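Local coordinates for Mlr3007 protein (Mesorhizobium loti, PDB 3QQM), which probably transfers amino groups between the branched-chain amino acids and 2-oxoglutarate, with pyridoxal 5'-phosphate as cofactor, at residues A[99-104]-A[139-144]; A[103-108]-A[129-134]. All coordinates share one frame; numbering follows the deposited sequence.

Contact 1: residues A[99-104]-A[139-144]; sequences WILRLA and EVLLAN. With EDO (1,2-ethanediol), chain T.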
ATOM      1  N   TRP A  99      -9.417  -7.863  10.577  1.00 23.62           N
ATOM      2  CA  TRP A  99      -8.652  -8.690   9.638  1.00 22.62           C
ATOM      3  C   TRP A  99      -7.673  -9.629  10.341  1.00 22.37           C
ATOM      4  O   TRP A  99      -6.950  -9.211  11.259  1.00 22.02           O
ATOM      5  CB  TRP A  99      -7.875  -7.780   8.677  1.00 21.56           C
ATOM      6  CG  TRP A  99      -8.610  -7.420   7.443  1.00 21.33           C
ATOM      7  CD1 TRP A  99      -9.966  -7.409   7.259  1.00 21.26           C
ATOM      8  CD2 TRP A  99      -8.053  -6.820   6.280  1.00 20.05           C
ATOM      9  NE1 TRP A  99     -10.269  -6.984   6.003  1.00 21.15           N
ATOM     10  CE2 TRP A  99      -9.117  -6.585   5.385  1.00 20.40           C
ATOM     11  CE3 TRP A  99      -6.757  -6.516   5.882  1.00 18.50           C
ATOM     12  CZ2 TRP A  99      -8.922  -6.063   4.128  1.00 19.47           C
ATOM     13  CZ3 TRP A  99      -6.560  -6.002   4.641  1.00 19.04           C
ATOM     14  CH2 TRP A  99      -7.640  -5.779   3.764  1.00 19.04           C
ATOM     15  N   ILE A 100      -7.675 -10.893   9.901  1.00 22.18           N
ATOM     16  CA  ILE A 100      -6.796 -11.913  10.428  0.50 22.10           C
ATOM     17  C   ILE A 100      -5.510 -11.872   9.629  1.00 21.14           C
ATOM     18  O   ILE A 100      -5.550 -11.877   8.395  1.00 20.55           O
ATOM     19  CB  ILE A 100      -7.395 -13.329  10.273  0.50 23.06           C
ATOM     20  CG1 ILE A 100      -8.773 -13.435  10.945  0.50 23.99           C
ATOM     21  CG2 ILE A 100      -6.435 -14.380  10.851  0.50 23.18           C
ATOM     22  CD1 ILE A 100      -9.424 -14.797  10.760  0.50 24.70           C
ATOM     23  N   LEU A 101      -4.374 -11.828  10.323  1.00 20.47           N
ATOM     24  CA  LEU A 101      -3.070 -11.794   9.660  1.00 19.62           C
ATOM     25  C   LEU A 101      -2.317 -13.066   9.891  1.00 19.70           C
ATOM     26  O   LEU A 101      -2.446 -13.670  10.952  1.00 20.17           O
ATOM     27  CB  LEU A 101      -2.209 -10.653  10.218  1.00 18.74           C
ATOM     28  CG  LEU A 101      -2.844  -9.285  10.217  1.00 18.08           C
ATOM     29  CD1 LEU A 101      -1.907  -8.292  10.855  1.00 17.45           C
ATOM     30  CD2 LEU A 101      -3.193  -8.869   8.806  1.00 16.38           C
ATOM     31  N   ARG A 102      -1.498 -13.440   8.907  1.00 19.36           N
ATOM     32  CA  ARG A 102      -0.617 -14.600   8.989  1.00 19.70           C
ATOM     33  C   ARG A 102       0.740 -14.193   8.381  1.00 19.13           C
ATOM     34  O   ARG A 102       0.817 -13.253   7.562  1.00 18.29           O
ATOM     35  CB  ARG A 102      -1.164 -15.802   8.218  1.00 20.29           C
ATOM     36  CG  ARG A 102      -2.565 -16.232   8.586  1.00 22.51           C
ATOM     37  CD  ARG A 102      -2.648 -16.832   9.929  1.00 23.96           C
ATOM     38  NE  ARG A 102      -2.034 -18.162   9.937  1.00 26.22           N
ATOM     39  CZ  ARG A 102      -2.699 -19.308   9.757  1.00 27.14           C
ATOM     40  NH1 ARG A 102      -4.020 -19.322   9.550  1.00 27.62           N
ATOM     41  NH2 ARG A 102      -2.032 -20.445   9.781  1.00 27.78           N
ATOM     42  N   LEU A 103       1.792 -14.918   8.757  1.00 18.99           N
ATOM     43  CA  LEU A 103       3.136 -14.660   8.264  1.00 18.86           C
ATOM     44  C   LEU A 103       3.480 -15.545   7.083  1.00 19.19           C
ATOM     45  O   LEU A 103       3.373 -16.782   7.150  1.00 19.33           O
ATOM     46  CB  LEU A 103       4.160 -14.928   9.359  1.00 19.04           C
ATOM     47  CG  LEU A 103       5.643 -14.742   9.023  1.00 18.95           C
ATOM     48  CD1 LEU A 103       5.967 -13.286   8.732  1.00 17.16           C
ATOM     49  CD2 LEU A 103       6.487 -15.266  10.188  1.00 18.81           C
ATOM     50  N   ALA A 104       3.893 -14.914   5.998  1.00 18.88           N
ATOM     51  CA  ALA A 104       4.298 -15.651   4.829  1.00 19.67           C
ATOM     52  C   ALA A 104       5.711 -16.143   5.025  1.00 19.92           C
ATOM     53  O   ALA A 104       6.477 -15.535   5.764  1.00 19.29           O
ATOM     54  CB  ALA A 104       4.269 -14.752   3.575  1.00 18.92           C
ATOM     55  N   GLU A 139      -5.103 -10.681   5.328  1.00 18.47           N
ATOM     56  CA  GLU A 139      -3.859 -10.058   4.876  1.00 17.60           C
ATOM     57  C   GLU A 139      -2.665 -10.899   5.328  1.00 17.42           C
ATOM     58  O   GLU A 139      -2.675 -11.498   6.388  1.00 17.68           O
ATOM     59  CB  GLU A 139      -3.768  -8.606   5.376  1.00 17.23           C
ATOM     60  CG  GLU A 139      -2.467  -7.824   5.076  1.00 17.00           C
ATOM     61  CD  GLU A 139      -2.147  -7.680   3.575  1.00 17.65           C
ATOM     62  OE1 GLU A 139      -2.135  -8.693   2.856  1.00 17.02           O
ATOM     63  OE2 GLU A 139      -1.795  -6.551   3.144  1.00 18.50           O
ATOM     64  N   VAL A 140      -1.630 -10.909   4.498  1.00 17.09           N
ATOM     65  CA  VAL A 140      -0.441 -11.677   4.728  1.00 16.64           C
ATOM     66  C   VAL A 140       0.729 -10.750   4.921  1.00 16.44           C
ATOM     67  O   VAL A 140       0.962  -9.862   4.094  1.00 16.41           O
ATOM     68  CB  VAL A 140      -0.181 -12.595   3.493  1.00 16.86           C
ATOM     69  CG1 VAL A 140       1.099 -13.419   3.650  1.00 15.99           C
ATOM     70  CG2 VAL A 140      -1.357 -13.487   3.281  1.00 16.18           C
ATOM     71  N   LEU A 141       1.479 -10.951   6.000  1.00 16.25           N
ATOM     72  CA  LEU A 141       2.640 -10.136   6.259  1.00 15.81           C
ATOM     73  C   LEU A 141       3.901 -10.826   5.749  1.00 15.88           C
ATOM     74  O   LEU A 141       3.973 -12.063   5.694  1.00 16.49           O
ATOM     75  CB  LEU A 141       2.806  -9.856   7.755  1.00 15.89           C
ATOM     76  CG  LEU A 141       1.631  -9.240   8.526  1.00 16.21           C
ATOM     77  CD1 LEU A 141       2.057  -8.914   9.972  1.00 14.96           C
ATOM     78  CD2 LEU A 141       1.094  -7.990   7.808  1.00 15.10           C
ATOM     79  N   LEU A 142       4.885 -10.009   5.369  1.00 15.34           N
ATOM     80  CA  LEU A 142       6.179 -10.477   4.911  1.00 15.32           C
ATOM     81  C   LEU A 142       7.282  -9.856   5.780  1.00 15.26           C
ATOM     82  O   LEU A 142       7.208  -8.680   6.143  1.00 14.85           O
ATOM     83  CB  LEU A 142       6.446 -10.069   3.448  1.00 14.99           C
ATOM     84  CG  LEU A 142       5.521 -10.608   2.354  1.00 15.03           C
ATOM     85  CD1 LEU A 142       4.211  -9.842   2.385  1.00 15.18           C
ATOM     86  CD2 LEU A 142       6.163 -10.474   0.991  1.00 13.15           C
ATOM     87  N   ALA A 143       8.300 -10.653   6.080  1.00 15.54           N
ATOM     88  CA  ALA A 143       9.466 -10.210   6.839  1.00 15.68           C
ATOM     89  C   ALA A 143      10.670 -10.225   5.901  1.00 15.61           C
ATOM     90  O   ALA A 143      10.586 -10.750   4.831  1.00 15.97           O
ATOM     91  CB  ALA A 143       9.717 -11.123   8.052  1.00 15.86           C
ATOM     92  N   ASN A 144      11.784  -9.630   6.317  1.00 15.80           N
ATOM     93  CA  ASN A 144      12.995  -9.577   5.501  1.00 15.82           C
ATOM     94  C   ASN A 144      14.035 -10.607   5.947  1.00 16.35           C
ATOM     95  O   ASN A 144      13.743 -11.442   6.790  1.00 16.12           O
ATOM     96  CB  ASN A 144      13.576  -8.163   5.515  1.00 15.50           C
ATOM     97  CG  ASN A 144      14.076  -7.731   6.899  1.00 15.76           C
ATOM     98  OD1 ASN A 144      14.263  -8.564   7.817  1.00 16.25           O
ATOM     99  ND2 ASN A 144      14.318  -6.422   7.049  1.00 14.35           N
TER
HETATM  100  C1  EDO T 275      -5.628  -8.717  -0.799  1.00 28.40           C
HETATM  101  O1  EDO T 275      -5.984  -9.858  -1.583  1.00 28.94           O
HETATM  102  C2  EDO T 275      -5.762  -9.055   0.685  1.00 27.31           C
HETATM  103  O2  EDO T 275      -4.538  -9.555   1.218  1.00 24.83           O
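L101 and E139 pair as neighbours on two parallel strands, 99-103 and 139-143, which illustrate how a beta-alpha-beta crossover of a class IV aminotransferase is zipped together. The backbone ladder begins weakly: E139 N to I100 O and R102 N to E139 O are both long. It tightens toward the C-terminal end, where L141 N to R102 O and A104 N to L141 O each measure 2.9 Å. The side chain of E139 can be followed outward. Its CB touches CD2 of L101 at 3.5 Å and, from a different direction, CE3 of the W99 ring at 3.7 Å; CG still brushes L101 CD2. With CG anti to the backbone N (chi1 176°), a bend at chi2 (60°) folds the carboxylate over its own backbone, where OE1 accepts V140 N at 2.8 Å from its anti side, out of the carboxylate plane. OE1 also meets T153 OG1 and lies 3.0 Å from O2 of a bound ethanediol, whereas OE2 is held by T155 OG1 and I154 N, so a buried carboxylate is well supplied with donors. On the other sheet face, A104 CB presses tightly on V140 CG1 (3.4 Å). That face is covered by helix 123-130 through A128, which touches A104, V140 and L142, while L101 leans on strands 214-220 and 205-210 on its own face.

Contact 2: residues A[103-108]-A[129-134]; sequences LARTRL and RSEYLV. With EDO (1,2-ethanediol), chain T.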
ATOM      1  N   LEU A 103       1.792 -14.918   8.757  1.00 18.99           N
ATOM      2  CA  LEU A 103       3.136 -14.660   8.264  1.00 18.86           C
ATOM      3  C   LEU A 103       3.480 -15.545   7.083  1.00 19.19           C
ATOM      4  O   LEU A 103       3.373 -16.782   7.150  1.00 19.33           O
ATOM      5  CB  LEU A 103       4.160 -14.928   9.359  1.00 19.04           C
ATOM      6  CG  LEU A 103       5.643 -14.742   9.023  1.00 18.95           C
ATOM      7  CD1 LEU A 103       5.967 -13.286   8.732  1.00 17.16           C
ATOM      8  CD2 LEU A 103       6.487 -15.266  10.188  1.00 18.81           C
ATOM      9  N   ALA A 104       3.893 -14.914   5.998  1.00 18.88           N
ATOM     10  CA  ALA A 104       4.298 -15.651   4.829  1.00 19.67           C
ATOM     11  C   ALA A 104       5.711 -16.143   5.025  1.00 19.92           C
ATOM     12  O   ALA A 104       6.477 -15.535   5.764  1.00 19.29           O
ATOM     13  CB  ALA A 104       4.269 -14.752   3.575  1.00 18.92           C
ATOM     14  N   ARG A 105       6.041 -17.250   4.372  1.00 20.62           N
ATOM     15  CA  ARG A 105       7.407 -17.783   4.403  0.50 21.06           C
ATOM     16  C   ARG A 105       8.184 -16.993   3.363  1.00 20.55           C
ATOM     17  O   ARG A 105       9.390 -16.891   3.427  1.00 20.37           O
ATOM     18  CB  ARG A 105       7.492 -19.294   4.094  0.50 22.00           C
ATOM     19  CG  ARG A 105       7.212 -19.669   2.653  0.50 22.89           C
ATOM     20  CD  ARG A 105       7.573 -21.124   2.353  0.50 24.76           C
ATOM     21  NE  ARG A 105       6.774 -22.097   3.092  0.50 26.42           N
ATOM     22  CZ  ARG A 105       5.607 -22.580   2.663  0.50 27.71           C
ATOM     23  NH1 ARG A 105       5.083 -22.149   1.512  0.50 27.05           N
ATOM     24  NH2 ARG A 105       4.947 -23.474   3.400  0.50 28.36           N
ATOM     25  N   THR A 106       7.454 -16.409   2.416  1.00 20.51           N
ATOM     26  CA  THR A 106       8.030 -15.570   1.369  1.00 20.46           C
ATOM     27  C   THR A 106       8.717 -14.392   2.043  1.00 19.57           C
ATOM     28  O   THR A 106       8.073 -13.648   2.750  1.00 18.80           O
ATOM     29  CB  THR A 106       6.922 -14.953   0.477  1.00 20.22           C
ATOM     30  OG1 THR A 106       6.163 -15.997  -0.127  1.00 22.22           O
ATOM     31  CG2 THR A 106       7.516 -14.041  -0.605  1.00 19.78           C
ATOM     32  N   ARG A 107      10.012 -14.239   1.816  1.00 19.86           N
ATOM     33  CA  ARG A 107      10.777 -13.133   2.409  0.50 19.40           C
ATOM     34  C   ARG A 107      11.180 -12.042   1.405  1.00 18.96           C
ATOM     35  O   ARG A 107      11.395 -12.305   0.245  1.00 18.90           O
ATOM     36  CB  ARG A 107      12.016 -13.677   3.107  0.50 19.68           C
ATOM     37  CG  ARG A 107      11.678 -14.599   4.263  0.50 20.60           C
ATOM     38  CD  ARG A 107      10.794 -13.878   5.283  0.50 20.82           C
ATOM     39  NE  ARG A 107      10.266 -14.768   6.317  0.50 21.09           N
ATOM     40  CZ  ARG A 107      10.878 -14.997   7.464  0.50 21.78           C
ATOM     41  NH1 ARG A 107      12.040 -14.401   7.725  0.50 20.96           N
ATOM     42  NH2 ARG A 107      10.336 -15.823   8.346  0.50 23.19           N
ATOM     43  N   LEU A 108      11.257 -10.814   1.901  1.00 18.37           N
ATOM     44  CA  LEU A 108      11.662  -9.671   1.129  1.00 18.17           C
ATOM     45  C   LEU A 108      13.158  -9.465   1.379  1.00 18.75           C
ATOM     46  O   LEU A 108      13.706  -9.858   2.430  1.00 18.32           O
ATOM     47  CB  LEU A 108      10.905  -8.400   1.550  1.00 17.82           C
ATOM     48  CG  LEU A 108       9.387  -8.358   1.288  1.00 17.29           C
ATOM     49  CD1 LEU A 108       8.759  -7.127   1.883  1.00 17.45           C
ATOM     50  CD2 LEU A 108       9.128  -8.422  -0.162  1.00 17.13           C
ATOM     51  N   ARG A 129       0.661 -13.870  -0.953  1.00 18.65           N
ATOM     52  CA  ARG A 129      -0.796 -13.950  -0.910  1.00 19.00           C
ATOM     53  C   ARG A 129      -1.297 -15.369  -1.264  1.00 20.00           C
ATOM     54  O   ARG A 129      -2.226 -15.875  -0.639  1.00 20.39           O
ATOM     55  CB  ARG A 129      -1.374 -12.919  -1.870  1.00 18.76           C
ATOM     56  CG  ARG A 129      -2.925 -12.804  -1.975  1.00 19.22           C
ATOM     57  CD  ARG A 129      -3.615 -12.456  -0.649  1.00 18.43           C
ATOM     58  NE  ARG A 129      -3.899 -13.621   0.168  1.00 19.22           N
ATOM     59  CZ  ARG A 129      -4.680 -13.611   1.252  1.00 19.96           C
ATOM     60  NH1 ARG A 129      -5.228 -12.487   1.692  1.00 19.24           N
ATOM     61  NH2 ARG A 129      -4.907 -14.742   1.908  1.00 20.30           N
ATOM     62  N   SER A 130      -0.639 -16.033  -2.206  1.00 20.37           N
ATOM     63  CA  SER A 130      -1.063 -17.365  -2.607  1.00 21.66           C
ATOM     64  C   SER A 130      -0.789 -18.450  -1.536  1.00 22.04           C
ATOM     65  O   SER A 130      -1.294 -19.548  -1.636  1.00 22.98           O
ATOM     66  CB  SER A 130      -0.392 -17.765  -3.928  1.00 22.02           C
ATOM     67  OG  SER A 130       0.966 -18.109  -3.706  1.00 23.11           O
ATOM     68  N   GLU A 131       0.002 -18.134  -0.521  1.00 21.53           N
ATOM     69  CA  GLU A 131       0.295 -19.091   0.530  1.00 22.19           C
ATOM     70  C   GLU A 131      -0.895 -19.398   1.434  1.00 22.52           C
ATOM     71  O   GLU A 131      -0.910 -20.442   2.069  1.00 22.78           O
ATOM     72  CB  GLU A 131       1.413 -18.583   1.440  1.00 21.46           C
ATOM     73  CG  GLU A 131       2.727 -18.347   0.742  1.00 22.04           C
ATOM     74  CD  GLU A 131       3.842 -17.977   1.710  1.00 22.34           C
ATOM     75  OE1 GLU A 131       3.816 -18.473   2.857  1.00 22.38           O
ATOM     76  OE2 GLU A 131       4.757 -17.221   1.313  1.00 22.30           O
ATOM     77  N   TYR A 132      -1.853 -18.471   1.513  1.00 22.09           N
ATOM     78  CA  TYR A 132      -3.005 -18.623   2.374  1.00 22.61           C
ATOM     79  C   TYR A 132      -4.330 -18.321   1.691  1.00 23.09           C
ATOM     80  O   TYR A 132      -4.410 -17.432   0.847  1.00 22.52           O
ATOM     81  CB  TYR A 132      -2.881 -17.662   3.553  1.00 22.03           C
ATOM     82  CG  TYR A 132      -1.705 -17.918   4.450  1.00 21.88           C
ATOM     83  CD1 TYR A 132      -1.720 -18.958   5.333  1.00 22.06           C
ATOM     84  CD2 TYR A 132      -0.603 -17.077   4.454  1.00 21.25           C
ATOM     85  CE1 TYR A 132      -0.660 -19.206   6.163  1.00 22.17           C
ATOM     86  CE2 TYR A 132       0.463 -17.321   5.289  1.00 21.21           C
ATOM     87  CZ  TYR A 132       0.415 -18.390   6.145  1.00 21.74           C
ATOM     88  OH  TYR A 132       1.456 -18.655   6.989  1.00 22.33           O
ATOM     89  N   LEU A 133      -5.377 -19.034   2.112  1.00 24.12           N
ATOM     90  CA  LEU A 133      -6.731 -18.819   1.610  1.00 24.57           C
ATOM     91  C   LEU A 133      -7.303 -17.592   2.301  1.00 24.35           C
ATOM     92  O   LEU A 133      -6.855 -17.231   3.395  1.00 23.58           O
ATOM     93  CB  LEU A 133      -7.606 -20.012   1.912  1.00 25.61           C
ATOM     94  CG  LEU A 133      -7.228 -21.315   1.210  1.00 26.75           C
ATOM     95  CD1 LEU A 133      -7.912 -22.525   1.850  1.00 27.62           C
ATOM     96  CD2 LEU A 133      -7.546 -21.217  -0.275  1.00 26.33           C
ATOM     97  N   VAL A 134      -8.326 -16.977   1.689  1.00 24.81           N
ATOM     98  CA  VAL A 134      -8.951 -15.775   2.261  1.00 24.68           C
ATOM     99  C   VAL A 134      -9.456 -16.077   3.671  1.00 24.89           C
ATOM    100  O   VAL A 134      -9.352 -15.228   4.547  1.00 24.35           O
ATOM    101  CB  VAL A 134     -10.139 -15.219   1.398  1.00 25.23           C
ATOM    102  CG1 VAL A 134     -10.577 -13.814   1.933  1.00 25.51           C
ATOM    103  CG2 VAL A 134      -9.748 -15.097  -0.070  1.00 25.57           C
TER
HETATM  104  C1  EDO T 275      -5.628  -8.717  -0.799  1.00 28.40           C
HETATM  105  O1  EDO T 275      -5.984  -9.858  -1.583  1.00 28.94           O
HETATM  106  C2  EDO T 275      -5.762  -9.055   0.685  1.00 27.31           C
HETATM  107  O2  EDO T 275      -4.538  -9.555   1.218  1.00 24.83           O
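E131 and Y132 grip the chain leaving strand 99-103, so that the start of the loop of a beta-alpha-beta connection is fastened just past the C-terminal end of its helix, 123-130. The walk along 129-134 starts with R129, whose guanidinium works within its own segment: NH2 donates to Y132 O at 2.9 Å, close to the guanidinium plane but well above the plane of the carbonyl, and also to A137 O, while NH1 bonds to O2 of ethanediol. A leucine here would remove these donors, and the carbonyls of Y132 and A137 would probably lose the shared tie that fixes the turn after the helix. E131 makes the main link across the contact. CG is anti to its carbonyl carbon (chi1 -61°), and the extended chain beyond it carries the carboxylate to the backbone of 105-106. There OE1 takes R105 N at 3.0 Å, nearly straight (172°), and OE2 takes T106 N at the same length but more bent; both oxygens use their syn lone pairs, and the carboxylate bridges two successive amides. T106 OG1 also approaches OE2, at a spacing so short that its detail is doubtful; this hydroxyl has a second partner in H127 ND1. The methyl of A104 lies 3.4 Å from OE2. Y132 comes next, its ring edge turned to L103 and A104, with CE2 4.2 Å from A104 CA. Its OH donates to L103 O at 2.7 Å, meeting the oxygen from 40° above the carbonyl plane.

How the contacts relate
After the N-terminal part of the chain, strand 99-103 and the loop after it supply the first segment of both contacts, which share L103 and A104. Contact 2 closes the shorter loop, returning at 129-134; contact 1 closes the longer one at 139-144, so the loop of contact 2 lies within that of contact 1. K118, which carries pyridoxal phosphate in this structure, falls inside both loops. Together the two contacts join strand, helix 123-130 and strand of one crossover: contact 1 builds the sheet pairing and contact 2 joins the loop after the strand to the residues at and just past the helix's C-terminal end. They meet directly, with L108 N probably bonded to A143 O, and one ethanediol lies between R129 and E139.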